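Local coordinates for uncharacterized protein UL16 (Human herpesvirus 5 strain ad169, PDB 2WY3), which helps human cytomegalovirus evade natural killer cells by holding ligands of the activating receptor KLRK1 inside the infected cell, at residues T17-I22 with T122-R127; E26-H31 with E126-R131; I49-T54 with G110-L115. All blocks are in the same frame, centred on the assembly; numbering follows the deposited sequence. Where two conformers were deposited one is given.

Contact 1. Residues T17-I22 with T122-R127; sequences TELASI and TKIIER. With NAG (2-acetamido-2-deoxy-beta-D-glucopyranose), chain H.
Ile124 and Ile22 meet along their branched chains, and this apolar contact lays the loop between strands 10-13 and 27-31 on strand 121-131 of the six-stranded sheet, where that strand turns a corner at Ile125. Traced from its base, the Ile124 side chain first brings CB within 4.2 Å of Ile22 CG2. Its CG1 then comes closer to the same methyl, at 3.8 Å. The chain ends with CD1 set against the loop, 3.7 Å from Ile22 CB and 3.5 Å from Leu19 O. CG1 stands opposite the carbonyl carbon (chi1 -64°) and chi2 is extended, which carries the terminal methyl to the loop. Thr122 lies two residues earlier on the same side of the strand and turns its methyl inward: CG2 is 4.0 Å from Leu19 CD2, with Ile22 CD1 also against it.

Leu19 O, already bonded to Ile22 N, lies in plane at the guanidinium edge of Arg127 and receives a second, weak bond from NH2 at 2.9 Å. A water accepts from Arg127 NH1 and donates to Ala20 O and Ile22 O. The main charge partner of Arg127, however, is Asp113. Glu18 CG rests 3.4 Å from O5 of an attached N-acetylglucosamine. Branched aliphatics thus supply shape, while one arginine reaches the loop's carbonyls, Leu19 O directly but weakly and the other two through a water.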
loop_
_atom_site.group_PDB
_atom_site.type_symbol
_atom_site.label_atom_id
_atom_site.label_comp_id
_atom_site.label_asym_id
_atom_site.label_seq_id
_atom_site.Cartn_x
_atom_site.Cartn_y
_atom_site.Cartn_z
ATOM N N THR B 17 22.799 18.302 -3.190
ATOM C CA THR B 17 24.171 17.856 -3.414
ATOM C C THR B 17 24.700 17.023 -2.240
ATOM O O THR B 17 25.663 16.275 -2.386
ATOM C CB THR B 17 25.105 19.057 -3.664
ATOM O OG1 THR B 17 24.535 19.890 -4.681
ATOM C CG2 THR B 17 26.480 18.588 -4.110
ATOM N N GLU B 18 24.065 17.146 -1.078
ATOM C CA GLU B 18 24.527 16.425 0.100
ATOM C C GLU B 18 23.853 15.061 0.241
ATOM O O GLU B 18 24.297 14.230 1.030
ATOM C CB GLU B 18 24.270 17.237 1.371
ATOM C CG GLU B 18 25.109 18.494 1.484
ATOM C CD GLU B 18 24.689 19.357 2.655
ATOM O OE1 GLU B 18 23.737 18.967 3.366
ATOM O OE2 GLU B 18 25.308 20.425 2.862
ATOM N N LEU B 19 22.791 14.830 -0.525
ATOM C CA LEU B 19 21.991 13.615 -0.320
ATOM C C LEU B 19 22.769 12.325 -0.572
ATOM O O LEU B 19 22.588 11.342 0.145
ATOM C CB LEU B 19 20.724 13.628 -1.185
ATOM C CG LEU B 19 19.697 14.705 -0.843
ATOM C CD1 LEU B 19 18.528 14.638 -1.820
ATOM C CD2 LEU B 19 19.220 14.548 0.588
ATOM N N ALA B 20 23.615 12.311 -1.599
ATOM C CA ALA B 20 24.332 11.084 -1.944
ATOM C C ALA B 20 25.111 10.500 -0.760
ATOM O O ALA B 20 25.137 9.282 -0.575
ATOM C CB ALA B 20 25.260 11.309 -3.138
ATOM N N SER B 21 25.734 11.371 0.030
ATOM C CA SER B 21 26.588 10.946 1.142
ATOM C C SER B 21 25.860 10.617 2.454
ATOM O O SER B 21 26.468 10.101 3.395
ATOM C CB SER B 21 27.690 11.986 1.397
ATOM O OG SER B 21 27.135 13.207 1.869
ATOM N N ILE B 22 24.568 10.908 2.525
ATOM C CA ILE B 22 23.806 10.603 3.732
ATOM C C ILE B 22 23.537 9.099 3.818
ATOM O O ILE B 22 23.174 8.480 2.822
ATOM C CB ILE B 22 22.465 11.381 3.738
ATOM C CG1 ILE B 22 22.748 12.881 3.889
ATOM C CG2 ILE B 22 21.538 10.877 4.860
ATOM C CD1 ILE B 22 21.510 13.759 3.748
ATOM N N THR B 122 19.116 16.918 7.609
ATOM C CA THR B 122 18.404 16.062 6.665
ATOM C C THR B 122 18.726 14.584 6.891
ATOM O O THR B 122 19.897 14.186 6.928
ATOM C CB THR B 122 18.728 16.462 5.213
ATOM O OG1 THR B 122 18.359 17.833 5.010
ATOM C CG2 THR B 122 17.960 15.596 4.239
ATOM N N LYS B 123 17.680 13.776 7.052
ATOM C CA LYS B 123 17.829 12.322 7.154
ATOM C C LYS B 123 17.194 11.675 5.944
ATOM O O LYS B 123 16.274 12.237 5.345
ATOM C CB LYS B 123 17.109 11.793 8.395
ATOM C CG LYS B 123 17.406 12.578 9.657
ATOM C CD LYS B 123 18.855 12.429 10.062
ATOM C CE LYS B 123 19.095 11.122 10.794
ATOM N NZ LYS B 123 20.464 11.075 11.392
ATOM N N ILE B 124 17.676 10.490 5.580
ATOM C CA ILE B 124 17.014 9.716 4.553
ATOM C C ILE B 124 16.487 8.459 5.202
ATOM O O ILE B 124 17.266 7.615 5.656
ATOM C CB ILE B 124 17.957 9.346 3.395
ATOM C CG1 ILE B 124 18.418 10.619 2.673
ATOM C CG2 ILE B 124 17.232 8.414 2.428
ATOM C CD1 ILE B 124 19.535 10.384 1.630
ATOM N N ILE B 125 15.170 8.344 5.314
ATOM C CA ILE B 125 14.645 7.185 6.049
ATOM C C ILE B 125 14.650 5.932 5.184
ATOM O O ILE B 125 14.775 4.809 5.687
ATOM C CB ILE B 125 13.259 7.446 6.660
ATOM C CG1 ILE B 125 12.206 7.661 5.578
ATOM C CG2 ILE B 125 13.310 8.648 7.595
ATOM C CD1 ILE B 125 10.794 7.746 6.157
ATOM N N GLU B 126 14.538 6.125 3.880
ATOM C CA GLU B 126 14.591 5.000 2.943
ATOM C C GLU B 126 15.072 5.465 1.590
ATOM O O GLU B 126 14.689 6.534 1.121
ATOM C CB GLU B 126 13.207 4.352 2.799
ATOM C CG GLU B 126 13.200 3.141 1.880
ATOM C CD GLU B 126 11.873 2.376 1.887
ATOM O OE1 GLU B 126 11.057 2.534 2.832
ATOM O OE2 GLU B 126 11.651 1.608 0.930
ATOM N N ARG B 127 15.917 4.655 0.966
ATOM C CA ARG B 127 16.442 4.964 -0.358
ATOM C C ARG B 127 16.120 3.801 -1.278
ATOM O O ARG B 127 16.371 2.642 -0.939
ATOM C CB ARG B 127 17.958 5.177 -0.292
ATOM C CG ARG B 127 18.661 5.145 -1.668
ATOM C CD ARG B 127 20.131 5.504 -1.490
ATOM N NE ARG B 127 20.300 6.916 -1.148
ATOM C CZ ARG B 127 21.425 7.450 -0.683
ATOM N NH1 ARG B 127 22.494 6.687 -0.463
ATOM N NH2 ARG B 127 21.474 8.749 -0.425
HETATM C C1 NAG H . 25.391 22.051 -0.892
HETATM C C2 NAG H . 26.010 23.424 -0.625
HETATM C C3 NAG H . 27.421 23.538 -1.189
HETATM C C4 NAG H . 28.267 22.344 -0.781
HETATM C C5 NAG H . 27.560 21.029 -1.082
HETATM C C6 NAG H . 28.353 19.874 -0.484
HETATM C C7 NAG H . 24.613 25.392 -0.407
HETATM C C8 NAG H . 23.728 26.399 -1.081
HETATM N N2 NAG H . 25.173 24.468 -1.186
HETATM O O3 NAG H . 28.028 24.715 -0.706
HETATM O O4 NAG H . 29.494 22.386 -1.477
HETATM O O5 NAG H . 26.261 20.999 -0.523
HETATM O O6 NAG H . 28.364 20.014 0.922
HETATM O O7 NAG H . 24.797 25.440 0.809
HETATM O O HOH W 1 24.960 7.159 0.989
#

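Contact 2. Residues E26-H31 with E126-R131; sequences ETWTLH and ERLYVR
Trp28 and Glu126 join their side chains on one face of a parallel strand pair: indole NE1 donates to OE2 at 2.9 Å, reaching the anti side of the carboxylate. Glutamate has the length for this, since CG lies opposite its own nitrogen (chi1 -178°) and the rest of the chain is extended. Trp28 instead holds CG between N and the carbonyl carbon (chi1 59°), which swings the indole over the neighbouring strand. Leu128 CD1 fits under it, a CH-pi contact 3.7 Å from the centroid of the six-membered ring. The same methyl also touches Leu30 CG, at 3.8 Å. Strand 27-31 is one edge strand, within the chain, of the six-stranded sheet of an immunoglobulin-like sandwich. It runs parallel to strand 121-131, and five backbone bonds join segment 26-31 to it, among them Tyr129 N to Trp28 O at 2.8 Å. A second protein chain packs on Trp28 and Leu30 there. The other face is more polar. Thr29 OG1 rests 3.6 Å from Tyr129 CB. Arg131 bends at chi2 and curls back to give NH1 to Val130 O. Arg131 CB lies 3.5 Å from His31 ND1.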
loop_
_atom_site.group_PDB
_atom_site.type_symbol
_atom_site.label_atom_id
_atom_site.label_comp_id
_atom_site.label_asym_id
_atom_site.label_seq_id
_atom_site.Cartn_x
_atom_site.Cartn_y
_atom_site.Cartn_z
ATOM N N GLU B 26 17.357 2.595 5.386
ATOM C CA GLU B 26 17.159 1.327 4.689
ATOM C C GLU B 26 17.413 1.653 3.217
ATOM O O GLU B 26 17.079 2.741 2.767
ATOM C CB GLU B 26 15.721 0.843 4.856
ATOM C CG GLU B 26 15.388 -0.390 4.048
ATOM C CD GLU B 26 14.021 -0.962 4.375
ATOM O OE1 GLU B 26 13.322 -0.411 5.258
ATOM O OE2 GLU B 26 13.649 -1.975 3.746
ATOM N N THR B 27 17.960 0.701 2.462
ATOM C CA THR B 27 18.310 0.966 1.062
ATOM C C THR B 27 18.255 -0.314 0.222
ATOM O O THR B 27 18.764 -1.360 0.637
ATOM C CB THR B 27 19.696 1.638 0.973
ATOM O OG1 THR B 27 20.016 1.946 -0.389
ATOM C CG2 THR B 27 20.766 0.734 1.574
ATOM N N TRP B 28 17.615 -0.236 -0.944
ATOM C CA TRP B 28 17.412 -1.405 -1.792
ATOM C C TRP B 28 17.202 -0.992 -3.231
ATOM O O TRP B 28 17.149 0.207 -3.530
ATOM C CB TRP B 28 16.241 -2.245 -1.283
ATOM C CG TRP B 28 14.944 -1.518 -1.235
ATOM C CD1 TRP B 28 14.675 -0.347 -0.576
ATOM C CD2 TRP B 28 13.726 -1.918 -1.857
ATOM N NE1 TRP B 28 13.356 0.004 -0.758
ATOM C CE2 TRP B 28 12.751 -0.948 -1.537
ATOM C CE3 TRP B 28 13.358 -3.011 -2.642
ATOM C CZ2 TRP B 28 11.441 -1.031 -1.994
ATOM C CZ3 TRP B 28 12.052 -3.093 -3.090
ATOM C CH2 TRP B 28 11.111 -2.109 -2.764
ATOM N N THR B 29 17.133 -1.985 -4.122
ATOM C CA THR B 29 17.095 -1.750 -5.569
ATOM C C THR B 29 15.954 -2.576 -6.158
ATOM O O THR B 29 15.751 -3.734 -5.759
ATOM C CB THR B 29 18.431 -2.184 -6.257
ATOM O OG1 THR B 29 19.525 -1.429 -5.729
ATOM C CG2 THR B 29 18.372 -1.983 -7.778
ATOM N N LEU B 30 15.189 -1.971 -7.068
ATOM C CA LEU B 30 14.179 -2.699 -7.841
ATOM C C LEU B 30 14.549 -2.650 -9.312
ATOM O O LEU B 30 14.966 -1.610 -9.800
ATOM C CB LEU B 30 12.806 -2.036 -7.692
ATOM C CG LEU B 30 12.096 -2.364 -6.387
ATOM C CD1 LEU B 30 10.857 -1.490 -6.231
ATOM C CD2 LEU B 30 11.725 -3.851 -6.384
ATOM N N HIS B 31 14.358 -3.763 -10.016
ATOM C CA HIS B 31 14.553 -3.810 -11.458
ATOM C C HIS B 31 13.205 -3.968 -12.142
ATOM O O HIS B 31 12.529 -4.974 -11.940
ATOM C CB HIS B 31 15.459 -4.987 -11.837
ATOM C CG HIS B 31 16.864 -4.844 -11.350
ATOM N ND1 HIS B 31 17.850 -4.234 -12.095
ATOM C CD2 HIS B 31 17.448 -5.224 -10.191
ATOM C CE1 HIS B 31 18.984 -4.249 -11.416
ATOM N NE2 HIS B 31 18.767 -4.845 -10.259
ATOM N N GLU B 126 14.538 6.125 3.880
ATOM C CA GLU B 126 14.591 5.000 2.943
ATOM C C GLU B 126 15.072 5.465 1.590
ATOM O O GLU B 126 14.689 6.534 1.121
ATOM C CB GLU B 126 13.207 4.352 2.799
ATOM C CG GLU B 126 13.200 3.141 1.880
ATOM C CD GLU B 126 11.873 2.376 1.887
ATOM O OE1 GLU B 126 11.057 2.534 2.832
ATOM O OE2 GLU B 126 11.651 1.608 0.930
ATOM N N ARG B 127 15.917 4.655 0.966
ATOM C CA ARG B 127 16.442 4.964 -0.358
ATOM C C ARG B 127 16.120 3.801 -1.278
ATOM O O ARG B 127 16.371 2.642 -0.939
ATOM C CB ARG B 127 17.958 5.177 -0.292
ATOM C CG ARG B 127 18.661 5.145 -1.668
ATOM C CD ARG B 127 20.131 5.504 -1.490
ATOM N NE ARG B 127 20.300 6.916 -1.148
ATOM C CZ ARG B 127 21.425 7.450 -0.683
ATOM N NH1 ARG B 127 22.494 6.687 -0.463
ATOM N NH2 ARG B 127 21.474 8.749 -0.425
ATOM N N LEU B 128 15.538 4.107 -2.436
ATOM C CA LEU B 128 15.227 3.072 -3.411
ATOM C C LEU B 128 15.935 3.398 -4.715
ATOM O O LEU B 128 15.775 4.495 -5.251
ATOM C CB LEU B 128 13.715 3.005 -3.659
ATOM C CG LEU B 128 13.326 2.181 -4.885
ATOM C CD1 LEU B 128 13.601 0.686 -4.609
ATOM C CD2 LEU B 128 11.858 2.437 -5.267
ATOM N N TYR B 129 16.735 2.455 -5.206
ATOM C CA TYR B 129 17.286 2.567 -6.551
ATOM C C TYR B 129 16.356 1.853 -7.525
ATOM O O TYR B 129 15.901 0.741 -7.252
ATOM C CB TYR B 129 18.666 1.922 -6.610
ATOM C CG TYR B 129 19.760 2.738 -5.954
ATOM C CD1 TYR B 129 20.361 3.796 -6.629
ATOM C CD2 TYR B 129 20.212 2.424 -4.676
ATOM C CE1 TYR B 129 21.386 4.526 -6.041
ATOM C CE2 TYR B 129 21.245 3.161 -4.070
ATOM C CZ TYR B 129 21.815 4.208 -4.768
ATOM O OH TYR B 129 22.822 4.953 -4.198
ATOM N N VAL B 130 16.096 2.494 -8.663
ATOM C CA VAL B 130 15.222 1.949 -9.706
ATOM C C VAL B 130 16.026 1.764 -10.986
ATOM O O VAL B 130 16.717 2.686 -11.427
ATOM C CB VAL B 130 14.049 2.896 -9.973
ATOM C CG1 VAL B 130 13.265 2.459 -11.213
ATOM C CG2 VAL B 130 13.150 2.986 -8.719
ATOM N N ARG B 131 15.945 0.567 -11.561
ATOM C CA ARG B 131 16.686 0.230 -12.774
ATOM C C ARG B 131 15.720 -0.368 -13.780
ATOM O O ARG B 131 14.668 -0.842 -13.402
ATOM C CB ARG B 131 17.778 -0.781 -12.441
ATOM C CG ARG B 131 18.815 -0.227 -11.473
ATOM C CD ARG B 131 19.629 0.861 -12.188
ATOM N NE ARG B 131 20.743 1.338 -11.361
ATOM C CZ ARG B 131 20.721 2.447 -10.628
ATOM N NH1 ARG B 131 19.632 3.224 -10.595
ATOM N NH2 ARG B 131 21.791 2.777 -9.912
#

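Contact 3. Residues I49-T54 with G110-L115; sequences IGVAFT and GRYDCL
Asp113 OD2 is gripped side-on by two nitrogens of Arg111, NE at 2.8 Å and NH2 at 3.0 Å, while the backbone of Asp113 exchanges both its hydrogen bonds with Ala52 across the strands. Arg111 reaches Asp113, two residues along on the same face, because its chain runs extended and then bends at chi3 (84°). Both bonds lie close to the guanidinium plane, which fixes its rotation, and Thr54 CB sits over one face toward its rim, 3.8 Å above it. A water bridges Thr54 OG1 and Arg111 NH2. Asp113 OD1 is taken by Arg127, so the carboxylate probably stays ionised. Ala52, small, packs against Leu115, its CB 4.2 Å from Leu115 CD1.

The opposite face is apolar and aromatic. Phe53 and Tyr112 form an offset stack, with centroids 4.5 Å apart and planes at 16°; the phenol oxygen lies over the phenylalanine ring and bonds beyond it to Thr108 O and Arg102. Val51 CG2 meets Cys114 SG at 4.0 Å. Gly110 has backbone angles (phi 148°) at which a side chain would be jammed, and its CA lies by the Phe53 ring edge. Cys114 is disulfide-bonded to Cys38 of the facing sheet, and such a bridge between the two sheets of a sandwich is typical of immunoglobulin-like domains.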
loop_
_atom_site.group_PDB
_atom_site.type_symbol
_atom_site.label_atom_id
_atom_site.label_comp_id
_atom_site.label_asym_id
_atom_site.label_seq_id
_atom_site.Cartn_x
_atom_site.Cartn_y
_atom_site.Cartn_z
ATOM N N ILE B 49 7.540 16.785 4.758
ATOM C CA ILE B 49 8.310 15.602 4.395
ATOM C C ILE B 49 8.244 15.442 2.870
ATOM O O ILE B 49 7.504 16.164 2.200
ATOM C CB ILE B 49 7.770 14.350 5.115
ATOM C CG1 ILE B 49 6.263 14.174 4.866
ATOM C CG2 ILE B 49 8.027 14.470 6.615
ATOM C CD1 ILE B 49 5.717 12.862 5.423
ATOM N N GLY B 50 9.020 14.535 2.299
ATOM C CA GLY B 50 8.972 14.410 0.855
ATOM C C GLY B 50 9.951 13.424 0.280
ATOM O O GLY B 50 10.657 12.718 1.014
ATOM N N VAL B 51 10.030 13.418 -1.046
ATOM C CA VAL B 51 10.829 12.431 -1.760
ATOM C C VAL B 51 11.655 13.127 -2.839
ATOM O O VAL B 51 11.112 13.864 -3.659
ATOM C CB VAL B 51 9.935 11.372 -2.440
ATOM C CG1 VAL B 51 10.788 10.305 -3.085
ATOM C CG2 VAL B 51 8.973 10.742 -1.422
ATOM N N ALA B 52 12.966 12.895 -2.813
ATOM C CA ALA B 52 13.867 13.411 -3.837
ATOM C C ALA B 52 14.153 12.326 -4.866
ATOM O O ALA B 52 14.361 11.167 -4.506
ATOM C CB ALA B 52 15.185 13.875 -3.191
ATOM N N PHE B 53 14.172 12.707 -6.141
ATOM C CA PHE B 53 14.497 11.787 -7.227
ATOM C C PHE B 53 15.747 12.263 -7.969
ATOM O O PHE B 53 15.740 13.335 -8.592
ATOM C CB PHE B 53 13.328 11.688 -8.224
ATOM C CG PHE B 53 13.704 11.033 -9.539
ATOM C CD1 PHE B 53 14.356 9.814 -9.561
ATOM C CD2 PHE B 53 13.405 11.650 -10.748
ATOM C CE1 PHE B 53 14.715 9.206 -10.763
ATOM C CE2 PHE B 53 13.750 11.048 -11.960
ATOM C CZ PHE B 53 14.412 9.827 -11.968
ATOM N N THR B 54 16.810 11.469 -7.917
ATOM C CA THR B 54 18.048 11.816 -8.627
ATOM C C THR B 54 18.169 10.901 -9.848
ATOM O O THR B 54 18.200 9.684 -9.709
ATOM C CB THR B 54 19.281 11.640 -7.693
ATOM O OG1 THR B 54 19.163 12.510 -6.551
ATOM C CG2 THR B 54 20.576 11.958 -8.433
ATOM N N GLY B 110 16.845 5.722 -11.399
ATOM C CA GLY B 110 17.649 6.566 -10.539
ATOM C C GLY B 110 17.452 6.231 -9.076
ATOM O O GLY B 110 17.286 5.064 -8.730
ATOM N N ARG B 111 17.505 7.256 -8.235
ATOM C CA ARG B 111 17.530 7.071 -6.773
ATOM C C ARG B 111 16.415 7.889 -6.158
ATOM O O ARG B 111 16.342 9.098 -6.403
ATOM C CB ARG B 111 18.876 7.579 -6.250
ATOM C CG ARG B 111 19.246 7.160 -4.825
ATOM C CD ARG B 111 20.601 7.770 -4.426
ATOM N NE ARG B 111 20.439 9.135 -3.942
ATOM C CZ ARG B 111 21.108 10.188 -4.392
ATOM N NH1 ARG B 111 22.027 10.052 -5.349
ATOM N NH2 ARG B 111 20.855 11.382 -3.871
ATOM N N TYR B 112 15.550 7.245 -5.369
ATOM C CA TYR B 112 14.439 7.924 -4.695
ATOM C C TYR B 112 14.722 7.930 -3.199
ATOM O O TYR B 112 14.799 6.864 -2.585
ATOM C CB TYR B 112 13.093 7.221 -4.985
ATOM C CG TYR B 112 12.684 7.362 -6.446
ATOM C CD1 TYR B 112 11.767 8.336 -6.837
ATOM C CD2 TYR B 112 13.246 6.549 -7.431
ATOM C CE1 TYR B 112 11.403 8.487 -8.177
ATOM C CE2 TYR B 112 12.884 6.697 -8.780
ATOM C CZ TYR B 112 11.972 7.667 -9.136
ATOM O OH TYR B 112 11.624 7.820 -10.470
ATOM N N ASP B 113 14.893 9.122 -2.633
ATOM C CA ASP B 113 15.265 9.275 -1.224
ATOM C C ASP B 113 14.087 9.862 -0.451
ATOM O O ASP B 113 13.684 10.996 -0.711
ATOM C CB ASP B 113 16.475 10.214 -1.076
ATOM C CG ASP B 113 17.774 9.592 -1.587
ATOM O OD1 ASP B 113 17.977 8.384 -1.377
ATOM O OD2 ASP B 113 18.596 10.303 -2.201
ATOM N N CYS B 114 13.544 9.103 0.495
ATOM C CA CYS B 114 12.481 9.620 1.359
ATOM C C CYS B 114 13.102 10.405 2.491
ATOM O O CYS B 114 13.897 9.870 3.265
ATOM C CB CYS B 114 11.633 8.489 1.914
ATOM S SG CYS B 114 10.655 7.747 0.569
ATOM N N LEU B 115 12.717 11.678 2.590
ATOM C CA LEU B 115 13.436 12.651 3.391
ATOM C C LEU B 115 12.681 12.991 4.648
ATOM O O LEU B 115 11.455 12.988 4.651
ATOM C CB LEU B 115 13.593 13.961 2.606
ATOM C CG LEU B 115 14.250 13.876 1.226
ATOM C CD1 LEU B 115 14.371 15.287 0.634
ATOM C CD2 LEU B 115 15.610 13.216 1.339
HETATM O O HOH W 2 17.527 11.299 -4.663
HETATM O O HOH W 3 20.833 14.016 -5.085
#

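All three contacts involve one six-stranded sheet: contacts 2 and 3 pair its strands, and contact 1 lays a loop on it. Contacts 1 and 2 share Glu126 and Arg127 of strand 121-131; their centres lie about 13 Å apart. Contact 3 is more central, about 3 Å from the middle of the chain, and its strand 110-118 pairs with strand 121-131, as in the probable hydrogen bond from Tyr112 N to Leu128 O. A salt bridge, Arg127 NE to Asp113 OD1 at 2.8 Å, ties contact 3 to the other two. Leu19 packs on Arg111, bringing the loop of contact 1 over the same charged face. One attached sugar lies beside contact 1, while contact 2 borders the second protein chain.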